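Local structure of molybdopterin-guanine dinucleotide biosynthesis protein B (mobB) (Archaeoglobus fulgidus, 2F1R) at residues V8-S13 with P118-H123; R21-L26 with L31-V36; R27-R32 with F155-L160; F73-S78 with E90-D95; K142-R145 with R151-E154. The protein probably binds GTP and is thought to serve in the biosynthesis of the molybdopterin-guanine dinucleotide cofactor. All coordinates share one frame; numbering follows the deposited sequence.

Contact 1 of 5, residues V8-S13 with P118-H123; sequences VGTSDS and PEEVEH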
# COMPACT_ATOMS: atom_id res chain seq x y z
N VAL A 8 20.60 7.79 -6.09
CA VAL A 8 20.54 7.97 -7.50
C VAL A 8 21.82 7.40 -8.16
O VAL A 8 22.82 7.14 -7.47
CB VAL A 8 20.37 9.45 -7.91
CG1 VAL A 8 19.07 10.06 -7.25
CG2 VAL A 8 21.64 10.28 -7.57
N GLY A 9 21.76 7.23 -9.49
CA GLY A 9 22.96 6.98 -10.25
C GLY A 9 22.77 6.05 -11.44
O GLY A 9 21.64 5.83 -11.89
N THR A 10 23.87 5.48 -11.92
CA THR A 10 23.90 4.80 -13.21
C THR A 10 23.68 3.29 -13.19
O THR A 10 23.44 2.67 -14.24
CB THR A 10 25.21 5.12 -13.97
OG1 THR A 10 26.32 4.65 -13.19
CG2 THR A 10 25.33 6.64 -14.23
N SER A 11 23.75 2.68 -12.01
CA SER A 11 23.53 1.23 -11.90
C SER A 11 22.27 0.89 -11.10
O SER A 11 22.27 1.00 -9.89
CB SER A 11 24.74 0.57 -11.22
OG SER A 11 24.48 -0.83 -11.16
N ASP A 12 21.22 0.44 -11.80
CA ASP A 12 19.94 0.07 -11.18
C ASP A 12 20.18 -0.93 -10.06
O ASP A 12 19.60 -0.83 -8.97
CB ASP A 12 18.98 -0.53 -12.24
CG ASP A 12 17.93 0.48 -12.74
OD1 ASP A 12 17.92 1.65 -12.29
OD2 ASP A 12 17.10 0.08 -13.61
N SER A 13 21.05 -1.90 -10.35
CA SER A 13 21.29 -3.03 -9.46
C SER A 13 22.11 -2.59 -8.26
O SER A 13 21.93 -3.12 -7.17
CB SER A 13 22.02 -4.17 -10.20
OG SER A 13 23.44 -4.07 -10.07
N PRO A 118 33.64 8.31 -12.37
CA PRO A 118 33.50 9.62 -11.66
C PRO A 118 32.78 10.73 -12.47
O PRO A 118 32.02 11.50 -11.89
CB PRO A 118 34.95 10.04 -11.36
CG PRO A 118 35.80 8.83 -11.67
CD PRO A 118 35.05 7.93 -12.61
N GLU A 119 32.95 10.76 -13.79
CA GLU A 119 32.36 11.78 -14.66
C GLU A 119 30.83 11.67 -14.81
O GLU A 119 30.19 12.66 -15.20
CB GLU A 119 33.02 11.76 -16.05
CG GLU A 119 32.84 10.38 -16.86
CD GLU A 119 34.03 9.39 -16.73
OE1 GLU A 119 34.51 9.07 -15.60
OE2 GLU A 119 34.49 8.91 -17.78
N GLU A 120 30.25 10.50 -14.48
CA GLU A 120 28.78 10.34 -14.40
C GLU A 120 28.15 11.19 -13.29
O GLU A 120 26.96 11.44 -13.32
CB GLU A 120 28.39 8.87 -14.18
CG GLU A 120 28.86 7.90 -15.29
CD GLU A 120 28.65 6.40 -14.99
OE1 GLU A 120 28.69 5.89 -13.87
OE2 GLU A 120 28.49 5.66 -15.95
N VAL A 121 28.94 11.63 -12.31
CA VAL A 121 28.43 12.45 -11.17
C VAL A 121 27.73 13.71 -11.67
O VAL A 121 26.72 14.14 -11.09
CB VAL A 121 29.55 12.85 -10.13
CG1 VAL A 121 28.96 13.82 -9.01
CG2 VAL A 121 30.16 11.61 -9.49
N GLU A 122 28.23 14.25 -12.79
CA GLU A 122 27.75 15.54 -13.33
C GLU A 122 26.29 15.52 -13.74
O GLU A 122 25.68 16.55 -13.88
CB GLU A 122 28.64 16.00 -14.50
CG GLU A 122 30.03 16.51 -14.07
CD GLU A 122 29.94 17.67 -13.07
OE1 GLU A 122 29.35 18.73 -13.41
OE2 GLU A 122 30.43 17.50 -11.92
N HIS A 123 25.73 14.34 -13.91
CA HIS A 123 24.36 14.16 -14.41
C HIS A 123 23.34 14.06 -13.29
O HIS A 123 22.16 13.87 -13.57
CB HIS A 123 24.28 12.88 -15.23
CG HIS A 123 24.92 13.03 -16.57
ND1 HIS A 123 24.35 13.77 -17.58
CD2 HIS A 123 26.12 12.60 -17.03
CE1 HIS A 123 25.17 13.77 -18.62
NE2 HIS A 123 26.26 13.10 -18.30

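Contact 2 of 5, residues R21-L26 with L31-V36; sequences RMMPIL and LRVAVV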
# COMPACT_ATOMS: atom_id res chain seq x y z
N ARG A 21 21.60 -3.86 1.61
CA ARG A 21 22.73 -4.06 2.53
C ARG A 21 22.73 -3.05 3.66
O ARG A 21 23.05 -3.39 4.78
CB ARG A 21 24.07 -4.02 1.76
CG ARG A 21 24.32 -5.34 1.00
CD ARG A 21 25.77 -5.44 0.45
NE ARG A 21 26.05 -4.25 -0.37
CZ ARG A 21 27.22 -3.94 -0.94
NH1 ARG A 21 28.30 -4.74 -0.84
NH2 ARG A 21 27.29 -2.77 -1.62
N MET A 22 22.39 -1.79 3.39
CA MET A 22 22.34 -0.82 4.51
C MET A 22 21.16 -1.07 5.48
O MET A 22 21.30 -0.89 6.70
CB MET A 22 22.27 0.62 3.99
CG MET A 22 23.53 1.15 3.26
SD MET A 22 23.48 2.95 3.01
CE MET A 22 21.91 3.11 2.09
N MET A 23 20.00 -1.46 4.93
CA MET A 23 18.75 -1.59 5.70
C MET A 23 18.86 -2.26 7.10
O MET A 23 18.46 -1.65 8.12
CB MET A 23 17.61 -2.18 4.80
CG MET A 23 16.16 -1.80 5.26
SD MET A 23 15.87 -0.06 5.43
CE MET A 23 16.09 0.42 3.75
N PRO A 24 19.41 -3.50 7.18
CA PRO A 24 19.54 -4.06 8.57
C PRO A 24 20.30 -3.15 9.56
O PRO A 24 19.90 -3.08 10.71
CB PRO A 24 20.30 -5.36 8.38
CG PRO A 24 20.05 -5.75 6.92
CD PRO A 24 19.89 -4.44 6.15
N ILE A 25 21.36 -2.45 9.15
CA ILE A 25 22.04 -1.52 10.06
C ILE A 25 21.16 -0.32 10.44
O ILE A 25 21.08 0.05 11.62
CB ILE A 25 23.39 -0.97 9.49
CG1 ILE A 25 24.42 -2.06 9.23
CG2 ILE A 25 24.02 0.01 10.48
CD1 ILE A 25 24.37 -2.64 7.88
N LEU A 26 20.52 0.30 9.45
CA LEU A 26 19.61 1.42 9.74
C LEU A 26 18.52 0.99 10.73
O LEU A 26 18.27 1.68 11.70
CB LEU A 26 18.97 1.96 8.44
CG LEU A 26 19.98 2.44 7.42
CD1 LEU A 26 19.38 2.61 5.97
CD2 LEU A 26 20.73 3.72 7.90
N LEU A 31 15.47 2.67 13.67
CA LEU A 31 14.82 3.55 12.70
C LEU A 31 13.72 2.86 11.89
O LEU A 31 13.94 1.71 11.49
CB LEU A 31 15.84 4.26 11.83
CG LEU A 31 16.11 5.71 12.25
CD1 LEU A 31 15.11 6.15 13.31
CD2 LEU A 31 17.53 5.87 12.77
N ARG A 32 12.59 3.49 11.80
CA ARG A 32 11.51 3.14 10.86
C ARG A 32 11.86 3.68 9.47
O ARG A 32 11.93 4.89 9.31
CB ARG A 32 10.16 3.81 11.28
CG ARG A 32 9.34 3.16 12.40
CD ARG A 32 8.01 3.99 12.71
NE ARG A 32 6.95 4.00 11.63
CZ ARG A 32 6.41 2.93 11.08
NH1 ARG A 32 6.82 1.71 11.40
NH2 ARG A 32 5.45 3.08 10.19
N VAL A 33 12.06 2.80 8.47
CA VAL A 33 12.44 3.24 7.13
C VAL A 33 11.42 2.88 6.01
O VAL A 33 10.86 1.78 5.98
CB VAL A 33 13.87 2.77 6.76
CG1 VAL A 33 14.33 3.45 5.46
CG2 VAL A 33 14.91 3.02 7.91
N ALA A 34 11.20 3.80 5.09
CA ALA A 34 10.43 3.43 3.89
C ALA A 34 11.24 3.77 2.64
O ALA A 34 12.00 4.74 2.65
CB ALA A 34 9.10 4.13 3.85
N VAL A 35 11.14 2.93 1.61
CA VAL A 35 11.76 3.14 0.28
C VAL A 35 10.69 3.41 -0.79
O VAL A 35 9.69 2.64 -0.89
CB VAL A 35 12.60 1.94 -0.12
CG1 VAL A 35 13.12 2.05 -1.58
CG2 VAL A 35 13.75 1.74 0.88
N VAL A 36 10.86 4.51 -1.52
CA VAL A 36 9.96 4.85 -2.64
C VAL A 36 10.70 4.52 -3.95
O VAL A 36 11.82 4.96 -4.16
CB VAL A 36 9.51 6.31 -2.58
CG1 VAL A 36 8.46 6.59 -3.65
CG2 VAL A 36 8.90 6.62 -1.23

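Contact 3 of 5, residues R27-R32 with F155-L160; sequences RERGLR and FILSLL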
# COMPACT_ATOMS: atom_id res chain seq x y z
N ARG A 27 17.90 -0.16 10.47
CA ARG A 27 16.84 -0.72 11.33
C ARG A 27 17.29 -1.14 12.75
O ARG A 27 16.55 -0.94 13.71
CB ARG A 27 16.18 -1.89 10.64
CG ARG A 27 15.44 -1.59 9.30
CD ARG A 27 14.25 -0.63 9.39
NE ARG A 27 13.44 -0.80 10.59
CZ ARG A 27 12.63 -1.83 10.82
NH1 ARG A 27 12.51 -2.79 9.92
NH2 ARG A 27 11.94 -1.89 11.94
N GLU A 28 18.49 -1.70 12.89
CA GLU A 28 19.02 -2.01 14.25
C GLU A 28 19.05 -0.80 15.18
O GLU A 28 18.93 -0.95 16.39
CB GLU A 28 20.37 -2.73 14.20
CG GLU A 28 20.23 -4.28 14.00
CD GLU A 28 18.87 -4.73 13.36
OE1 GLU A 28 18.83 -5.03 12.12
OE2 GLU A 28 17.83 -4.80 14.12
N ARG A 29 19.14 0.40 14.59
CA ARG A 29 19.01 1.65 15.37
C ARG A 29 17.57 1.97 15.65
O ARG A 29 17.25 3.11 15.96
CB ARG A 29 19.60 2.85 14.63
CG ARG A 29 20.93 2.62 14.04
CD ARG A 29 22.02 2.90 15.03
NE ARG A 29 23.18 2.06 14.73
CZ ARG A 29 24.45 2.41 14.96
NH1 ARG A 29 24.75 3.59 15.50
NH2 ARG A 29 25.43 1.56 14.65
N GLY A 30 16.69 0.99 15.52
CA GLY A 30 15.26 1.26 15.65
C GLY A 30 14.82 2.45 14.80
O GLY A 30 13.91 3.19 15.20
N LEU A 31 15.47 2.67 13.67
CA LEU A 31 14.82 3.55 12.70
C LEU A 31 13.72 2.86 11.89
O LEU A 31 13.94 1.71 11.49
CB LEU A 31 15.84 4.26 11.83
CG LEU A 31 16.11 5.71 12.25
CD1 LEU A 31 15.11 6.15 13.31
CD2 LEU A 31 17.53 5.87 12.77
N ARG A 32 12.59 3.49 11.80
CA ARG A 32 11.51 3.14 10.86
C ARG A 32 11.86 3.68 9.47
O ARG A 32 11.93 4.89 9.31
CB ARG A 32 10.16 3.81 11.28
CG ARG A 32 9.34 3.16 12.40
CD ARG A 32 8.01 3.99 12.71
NE ARG A 32 6.95 4.00 11.63
CZ ARG A 32 6.41 2.93 11.08
NH1 ARG A 32 6.82 1.71 11.40
NH2 ARG A 32 5.45 3.08 10.19
N PHE A 155 26.89 7.20 7.88
CA PHE A 155 26.87 8.56 7.36
C PHE A 155 25.44 9.01 7.34
O PHE A 155 25.14 10.15 7.65
CB PHE A 155 27.48 8.61 5.94
CG PHE A 155 27.39 9.94 5.26
CD1 PHE A 155 28.06 11.06 5.75
CD2 PHE A 155 26.65 10.07 4.09
CE1 PHE A 155 27.98 12.31 5.10
CE2 PHE A 155 26.57 11.29 3.42
CZ PHE A 155 27.23 12.42 3.91
N ILE A 156 24.55 8.13 6.91
CA ILE A 156 23.13 8.47 6.84
C ILE A 156 22.61 8.66 8.28
O ILE A 156 22.00 9.68 8.59
CB ILE A 156 22.25 7.44 6.07
CG1 ILE A 156 22.68 7.38 4.56
CG2 ILE A 156 20.75 7.90 6.23
CD1 ILE A 156 22.08 6.27 3.71
N LEU A 157 22.88 7.71 9.17
CA LEU A 157 22.54 7.93 10.61
C LEU A 157 23.08 9.27 11.14
O LEU A 157 22.37 9.99 11.82
CB LEU A 157 23.04 6.76 11.47
CG LEU A 157 22.38 5.43 11.12
CD1 LEU A 157 23.10 4.26 11.73
CD2 LEU A 157 20.93 5.42 11.58
N SER A 158 24.29 9.64 10.76
CA SER A 158 24.86 10.91 11.27
C SER A 158 24.07 12.14 10.86
O SER A 158 23.82 13.00 11.69
CB SER A 158 26.37 11.05 10.95
OG SER A 158 26.59 11.25 9.55
N LEU A 159 23.61 12.19 9.59
CA LEU A 159 22.88 13.35 9.05
C LEU A 159 21.52 13.49 9.66
O LEU A 159 21.00 14.60 9.78
CB LEU A 159 22.64 13.20 7.56
CG LEU A 159 23.74 12.91 6.57
CD1 LEU A 159 23.11 12.32 5.29
CD2 LEU A 159 24.48 14.18 6.27
N LEU A 160 20.93 12.34 10.00
CA LEU A 160 19.66 12.26 10.75
C LEU A 160 19.77 12.92 12.15
O LEU A 160 18.87 13.63 12.57
CB LEU A 160 19.24 10.81 10.89
CG LEU A 160 18.23 10.20 9.89
CD1 LEU A 160 18.07 10.93 8.56
CD2 LEU A 160 18.53 8.72 9.68

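Contact 4 of 5, residues F73-S78 with E90-D95; sequences FIRRVS and ERYLSD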
# COMPACT_ATOMS: atom_id res chain seq x y z
N PHE A 73 -1.65 -1.53 0.29
CA PHE A 73 -2.67 -0.58 -0.22
C PHE A 73 -2.34 -0.30 -1.70
O PHE A 73 -1.24 0.16 -2.04
CB PHE A 73 -2.69 0.72 0.64
CG PHE A 73 -3.83 1.72 0.28
CD1 PHE A 73 -5.07 1.30 -0.27
CD2 PHE A 73 -3.68 3.09 0.58
CE1 PHE A 73 -6.11 2.23 -0.56
CE2 PHE A 73 -4.72 4.03 0.32
CZ PHE A 73 -5.94 3.58 -0.27
N ILE A 74 -3.28 -0.63 -2.57
CA ILE A 74 -3.14 -0.44 -4.00
C ILE A 74 -4.23 0.53 -4.44
O ILE A 74 -5.40 0.29 -4.18
CB ILE A 74 -3.29 -1.78 -4.72
CG1 ILE A 74 -2.41 -2.84 -4.01
CG2 ILE A 74 -2.96 -1.60 -6.23
CD1 ILE A 74 -2.67 -4.31 -4.40
N ARG A 75 -3.84 1.64 -5.06
CA ARG A 75 -4.79 2.67 -5.41
C ARG A 75 -4.50 3.49 -6.67
O ARG A 75 -3.37 3.80 -6.98
CB ARG A 75 -4.99 3.60 -4.22
CG ARG A 75 -3.78 4.35 -3.84
CD ARG A 75 -4.22 5.48 -2.96
NE ARG A 75 -4.51 6.68 -3.68
CZ ARG A 75 -5.29 7.65 -3.22
NH1 ARG A 75 -5.89 7.50 -2.04
NH2 ARG A 75 -5.50 8.75 -3.96
N ARG A 76 -5.56 3.84 -7.39
CA ARG A 76 -5.43 4.69 -8.59
C ARG A 76 -4.96 6.12 -8.25
O ARG A 76 -5.40 6.77 -7.26
CB ARG A 76 -6.72 4.64 -9.45
CG ARG A 76 -7.99 5.23 -8.77
CD ARG A 76 -9.34 4.52 -9.17
NE ARG A 76 -9.35 3.15 -8.64
CZ ARG A 76 -9.42 2.04 -9.38
NH1 ARG A 76 -9.55 2.11 -10.68
NH2 ARG A 76 -9.33 0.85 -8.81
N VAL A 77 -3.99 6.58 -9.02
CA VAL A 77 -3.58 7.98 -8.92
C VAL A 77 -3.61 8.67 -10.30
O VAL A 77 -3.53 8.00 -11.30
CB VAL A 77 -2.14 8.11 -8.29
CG1 VAL A 77 -2.16 7.58 -6.88
CG2 VAL A 77 -1.07 7.40 -9.17
N SER A 78 -3.74 10.00 -10.34
CA SER A 78 -3.34 10.73 -11.54
C SER A 78 -1.81 10.62 -11.80
O SER A 78 -1.03 10.36 -10.86
CB SER A 78 -3.76 12.21 -11.46
OG SER A 78 -3.02 12.92 -10.46
N GLU A 90 3.12 12.85 2.28
CA GLU A 90 1.93 13.21 3.10
C GLU A 90 0.91 12.12 3.35
O GLU A 90 0.44 11.94 4.48
CB GLU A 90 1.21 14.44 2.56
CG GLU A 90 2.07 15.74 2.64
CD GLU A 90 2.65 16.04 4.03
OE1 GLU A 90 2.01 15.67 5.07
OE2 GLU A 90 3.75 16.68 4.06
N ARG A 91 0.54 11.41 2.29
CA ARG A 91 -0.47 10.39 2.41
C ARG A 91 0.03 9.20 3.18
O ARG A 91 -0.75 8.51 3.84
CB ARG A 91 -0.91 9.90 1.03
CG ARG A 91 -1.47 10.98 0.20
CD ARG A 91 -2.98 11.05 0.29
NE ARG A 91 -3.43 12.37 -0.16
CZ ARG A 91 -4.59 12.60 -0.77
NH1 ARG A 91 -5.43 11.61 -1.04
NH2 ARG A 91 -4.90 13.84 -1.14
N TYR A 92 1.33 8.93 3.09
CA TYR A 92 1.78 7.59 3.42
C TYR A 92 2.93 7.51 4.41
O TYR A 92 3.06 6.52 5.11
CB TYR A 92 2.20 6.87 2.14
CG TYR A 92 1.04 6.44 1.30
CD1 TYR A 92 0.35 5.27 1.61
CD2 TYR A 92 0.63 7.19 0.21
CE1 TYR A 92 -0.72 4.87 0.85
CE2 TYR A 92 -0.45 6.79 -0.56
CZ TYR A 92 -1.11 5.61 -0.23
OH TYR A 92 -2.19 5.21 -0.99
N LEU A 93 3.77 8.53 4.44
CA LEU A 93 5.11 8.35 4.93
C LEU A 93 5.48 9.28 6.09
O LEU A 93 6.63 9.30 6.51
CB LEU A 93 6.11 8.51 3.76
CG LEU A 93 6.04 7.53 2.56
CD1 LEU A 93 7.28 7.63 1.70
CD2 LEU A 93 5.83 6.09 2.92
N SER A 94 4.50 10.02 6.60
CA SER A 94 4.78 11.03 7.61
C SER A 94 5.25 10.52 9.00
O SER A 94 5.80 11.30 9.80
CB SER A 94 3.62 12.05 7.71
OG SER A 94 2.64 11.56 8.59
N ASP A 95 5.13 9.23 9.28
CA ASP A 95 5.64 8.73 10.56
C ASP A 95 6.92 7.93 10.46
O ASP A 95 7.32 7.29 11.40
CB ASP A 95 4.58 7.93 11.27
CG ASP A 95 4.11 6.74 10.45
OD1 ASP A 95 4.09 6.85 9.20
OD2 ASP A 95 3.73 5.74 11.06

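Contact 5 of 5, residues K142-R145 with R151-E154; sequences KWFR and RIAE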
# COMPACT_ATOMS: atom_id res chain seq x y z
N LYS A 142 32.24 14.17 -0.54
CA LYS A 142 32.39 13.05 0.38
C LYS A 142 32.31 11.73 -0.42
O LYS A 142 31.43 11.57 -1.26
CB LYS A 142 31.29 13.11 1.44
CG LYS A 142 31.45 12.14 2.55
CD LYS A 142 32.06 12.79 3.78
CE LYS A 142 32.76 11.72 4.66
NZ LYS A 142 31.88 11.22 5.74
N TRP A 143 33.23 10.81 -0.18
CA TRP A 143 33.39 9.68 -1.08
C TRP A 143 33.50 8.38 -0.31
O TRP A 143 34.21 8.31 0.67
CB TRP A 143 34.62 9.87 -2.01
CG TRP A 143 35.05 8.58 -2.69
CD1 TRP A 143 34.32 7.83 -3.61
CD2 TRP A 143 36.30 7.88 -2.51
NE1 TRP A 143 35.03 6.72 -3.97
CE2 TRP A 143 36.24 6.72 -3.32
CE3 TRP A 143 37.44 8.11 -1.72
CZ2 TRP A 143 37.30 5.79 -3.39
CZ3 TRP A 143 38.48 7.18 -1.78
CH2 TRP A 143 38.40 6.02 -2.63
N PHE A 144 32.77 7.37 -0.75
CA PHE A 144 32.86 6.00 -0.24
C PHE A 144 32.99 5.07 -1.44
O PHE A 144 32.54 5.38 -2.54
CB PHE A 144 31.56 5.62 0.53
CG PHE A 144 31.26 6.52 1.70
CD1 PHE A 144 31.90 6.34 2.94
CD2 PHE A 144 30.37 7.56 1.56
CE1 PHE A 144 31.66 7.20 4.02
CE2 PHE A 144 30.12 8.41 2.63
CZ PHE A 144 30.77 8.23 3.85
N ARG A 145 33.61 3.94 -1.21
CA ARG A 145 33.58 2.83 -2.18
C ARG A 145 32.28 2.04 -2.04
O ARG A 145 31.67 2.06 -1.00
CB ARG A 145 34.78 1.92 -1.95
CG ARG A 145 36.13 2.61 -2.13
CD ARG A 145 37.28 1.77 -1.62
NE ARG A 145 37.32 0.44 -2.22
CZ ARG A 145 38.43 -0.30 -2.32
NH1 ARG A 145 39.61 0.19 -1.87
NH2 ARG A 145 38.39 -1.51 -2.88
N ARG A 151 29.83 2.19 6.60
CA ARG A 151 30.29 3.58 6.66
C ARG A 151 29.23 4.47 6.02
O ARG A 151 29.01 5.60 6.47
CB ARG A 151 31.65 3.78 5.93
CG ARG A 151 32.93 3.33 6.70
CD ARG A 151 34.23 3.89 6.01
NE ARG A 151 34.27 5.37 5.95
CZ ARG A 151 34.99 6.11 5.09
NH1 ARG A 151 35.75 5.51 4.19
NH2 ARG A 151 34.94 7.45 5.14
N ILE A 152 28.59 3.99 4.95
CA ILE A 152 27.57 4.79 4.26
C ILE A 152 26.29 4.87 5.09
O ILE A 152 25.68 5.94 5.20
CB ILE A 152 27.30 4.29 2.82
CG1 ILE A 152 28.61 4.25 2.00
CG2 ILE A 152 26.24 5.19 2.11
CD1 ILE A 152 28.60 3.22 0.81
N ALA A 153 25.92 3.74 5.69
CA ALA A 153 24.80 3.68 6.63
C ALA A 153 25.01 4.63 7.80
O ALA A 153 24.12 5.45 8.13
CB ALA A 153 24.61 2.24 7.09
N GLU A 154 26.21 4.59 8.41
CA GLU A 154 26.54 5.48 9.52
C GLU A 154 26.48 6.94 9.13
O GLU A 154 26.06 7.82 9.93
CB GLU A 154 27.92 5.13 10.13
CG GLU A 154 28.34 6.00 11.38
CD GLU A 154 27.22 6.13 12.47
OE1 GLU A 154 26.74 5.08 13.00
OE2 GLU A 154 26.83 7.28 12.79

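Contact 1 of 5, residues V8-S13 with P118-H123
T10 and E120 carry this contact between them, joining the turn after strand 4-9 to the 3-10 segment that begins at P118. The polar interaction is a hydrogen bond from T10 OG1 to E120 OE1, 2.8 Å long. The hydroxyl comes from above the carboxylate, 55° out of its plane. Two torsion settings make the meeting possible: OG1 stands between the backbone N and the carbonyl carbon of T10 (chi1 61°), and the glutamate chain runs out straight beyond CG (chi2 172°). E120 OE1 also accepts from the backbone N of K117, so the same oxygen ties back its own loop.

Van der Waals contact comes from the threonine's other branch. T10 CG2 lies against the carboxylate carbon, 3.4 Å from E120 CD, and more loosely against the stem of the side chain, 3.8 Å from E120 CB. A threonine suits the place because it offers both a hydroxyl and a methyl.

The backbones are held separately. S11 is the N-cap of helix 12-28, its OG bonded to G14 N, while H123 N bonds to E120 O at 3.2 Å within the 3-10 segment. With an alanine here in place of E120, T10 OG1 would probably lose its acceptor across the contact and K117 N its carboxylate mate. The sequence G9 to T16 is consistent with a P-loop, as expected of this NTPase clan; one hydrogen bond to a carboxylate that is probably ionised thus joins the start of what is probably a phosphate-binding loop to a distant surface loop.

Contact 2 of 5, residues R21-L26 with L31-V36
L26, which meets both L31 and V33, is fixed at its backbone by the bond from L26 N to M22 O, 3.1 Å long. That helical bond matters because the helix is kinked just before it: P24 has no N-H to give, and the N of I25 also lacks a bond to the preceding turn. At the other end of the residue, L26 O faces L31 CB at 3.5 Å, a plain van der Waals contact where the chain turns from helix to strand.

The remaining contacts are apolar. M23 starts with CG anti to the backbone N (chi1 -155°) and then bends twice, which swings its end across the valines of the strand. Its SD sits 3.7 Å from V33 CB, and its CE goes on to V35 CG2 at 3.9 Å. An unbranched, flexible methionine can bend in this way over two valines that lie on the same face of the strand. L26 CB adds a looser contact with V33 CG2, 4.2 Å apart. V33 and V35 point to the helix, whereas A34 turns to the other face of the sheet and packs on L93.

Helix segment 21-26 and strand segment 33-36 run nearly antiparallel, at 155° with axes 10.5 Å apart, as in a beta-alpha-beta crossover. A34 to V36 pair in parallel with a strand of the second subunit, whose S59 packs on M23. With carbon and sulfur alone meeting between the side chains, shape and burial rather than directed bonds set the helix on the sheet.

Contact 3 of 5, residues R27-R32 with F155-L160
L157 has the most surface buried here, and its two methyls serve two different partners. CD1 lies over one face of the R29 guanidinium, 3.6 Å above the plane and offset to its rim, and also meets the methylene R29 CG at 3.6 Å. CD2 touches L31 CD2 at 3.6 Å, the two leucine side chains running side by side and pointing opposite ways.

R29 is bent at chi2 (-87°), which carries its CG and then its flat end across the leucine's CD1. An arginine suits this exposed position: its carbons cover an apolar neighbour while NH1 makes a long, weak ion pair with E154.

L31 makes the other apolar contact. Its CD2 reaches L160 CD2 as well, at 4.3 Å, so one methyl spans a turn of the helix. The backbone of the same residue is held from behind: R27 NE donates to L31 O at 2.7 Å, a short bond lying in the carbonyl plane but distinctly bent at the hydrogen (140°). This bond closes the turn around G30, whose positive phi a glycine accepts easily. R27 NH1 makes a weak bond to G60 O of the second subunit.

L157 also packs on L26, and I156 on M22 and L98. The C-terminal end of helix 12-28 and the last helix, 149-160, are therefore neighbours over the parallel sheet, the layered alpha/beta architecture of P-loop NTPases.

Contact 4 of 5, residues F73-S78 with E90-D95
F73 on the strand and Y92 on the helix are the closest residues along the two backbones, their CA atoms 10.0 Å apart, where helix 85-93 makes a wider pi-type turn. Phenylalanine and tyrosine suit these places because their side chains are long and flat enough to bridge that distance. The two rings meet rim to rim, neither over the face of the other, with centroids 5.9 Å apart and planes at 46°; the nearest ring carbons, F73 CD2 and Y92 CE1, are 3.5 Å apart. F73 gets there with CG anti to the backbone N (chi1 -174°), and R75 CB lies over one face of its ring, 4.0 Å above the plane and displaced toward the edge.

Strand 70-76 forms a beta hairpin with strand 62-66, and I74 pairs with V63 inside it. F73, I74 and R75 also pair in antiparallel fashion with a strand of the second subunit, so the sheet continues through the dimer. Y92 meets F73 of that second subunit as well, an aromatic cluster shared by the two chains.

Y92 OH is buried with no hydrogen-bonding partner anywhere in the model, and its very close approach to R75 CD is doubtful. R75 and R91 cross at about a right angle. R75 NH2 and R91 NH1 are 4.1 Å apart, like charges that would be expected to disfavour closer approach. R75 NH1 has a long, weak ion pair with D95 of the second subunit, which may offset some of this.

Contact 5 of 5, residues K142-R145 with R151-E154
Matching first torsions bring F144 and I152 together: F144 CG is anti to its carbonyl carbon (chi1 -59°), and so is I152 CG1 (chi1 -56°). The two side chains pass alongside each other, head to tail, and I152 CG1 rests 3.5 Å from F144 CG. I152 CD1 continues to the backbone, 3.7 Å from R145 O.

R151, one residue earlier on the helix, reaches the phenylalanine with its chain bent at chi3 (60°). F144 CE1 stands 3.2 Å above one face of the guanidinium, offset to its rim, and R151 NE lies at the edge of the ring, in its plane. The tilted planes thus bring a ring edge onto the guanidinium face. R151 NH1 has a salt bridge to E148, outside the two segments, which probably limits the turning of the flat group.

F144 sits on strand 143-144, the edge strand of the parallel sheet in this chain, which leads into helix 149-160. Were F144 replaced by an alanine, a gap would probably open beside I152, and the R151 guanidinium would probably lose the ring it lies against. The mixed chemistry fits the boundary: isoleucine and ring meet on the buried side, whereas arginine lays its flat guanidinium face against the ring edge and keeps its charge paired with E148.

Contact 2 is buried and purely apolar between its side chains; contact 4 is buried too, but mixes aromatic rings with arginines. Contacts 2, 3 and 4 all reach the second subunit. Contacts 3 and 5 are partly buried, and each sets an exposed arginine across an apolar or aromatic partner. Contact 1 is a surface contact resting on one hydrogen bond. Helix 12-28 runs through contacts 1, 2 and 3, and helix 149-160 through 3 and 5; L31 belongs to both 2 and 3, whose centres are 8 Å apart. Contacts 4 and 5 lie on opposite sides of the chain's centre, while A34 and V36 packing on L93, with a long, weak R32-D95 ion pair, joins contacts 2 and 4.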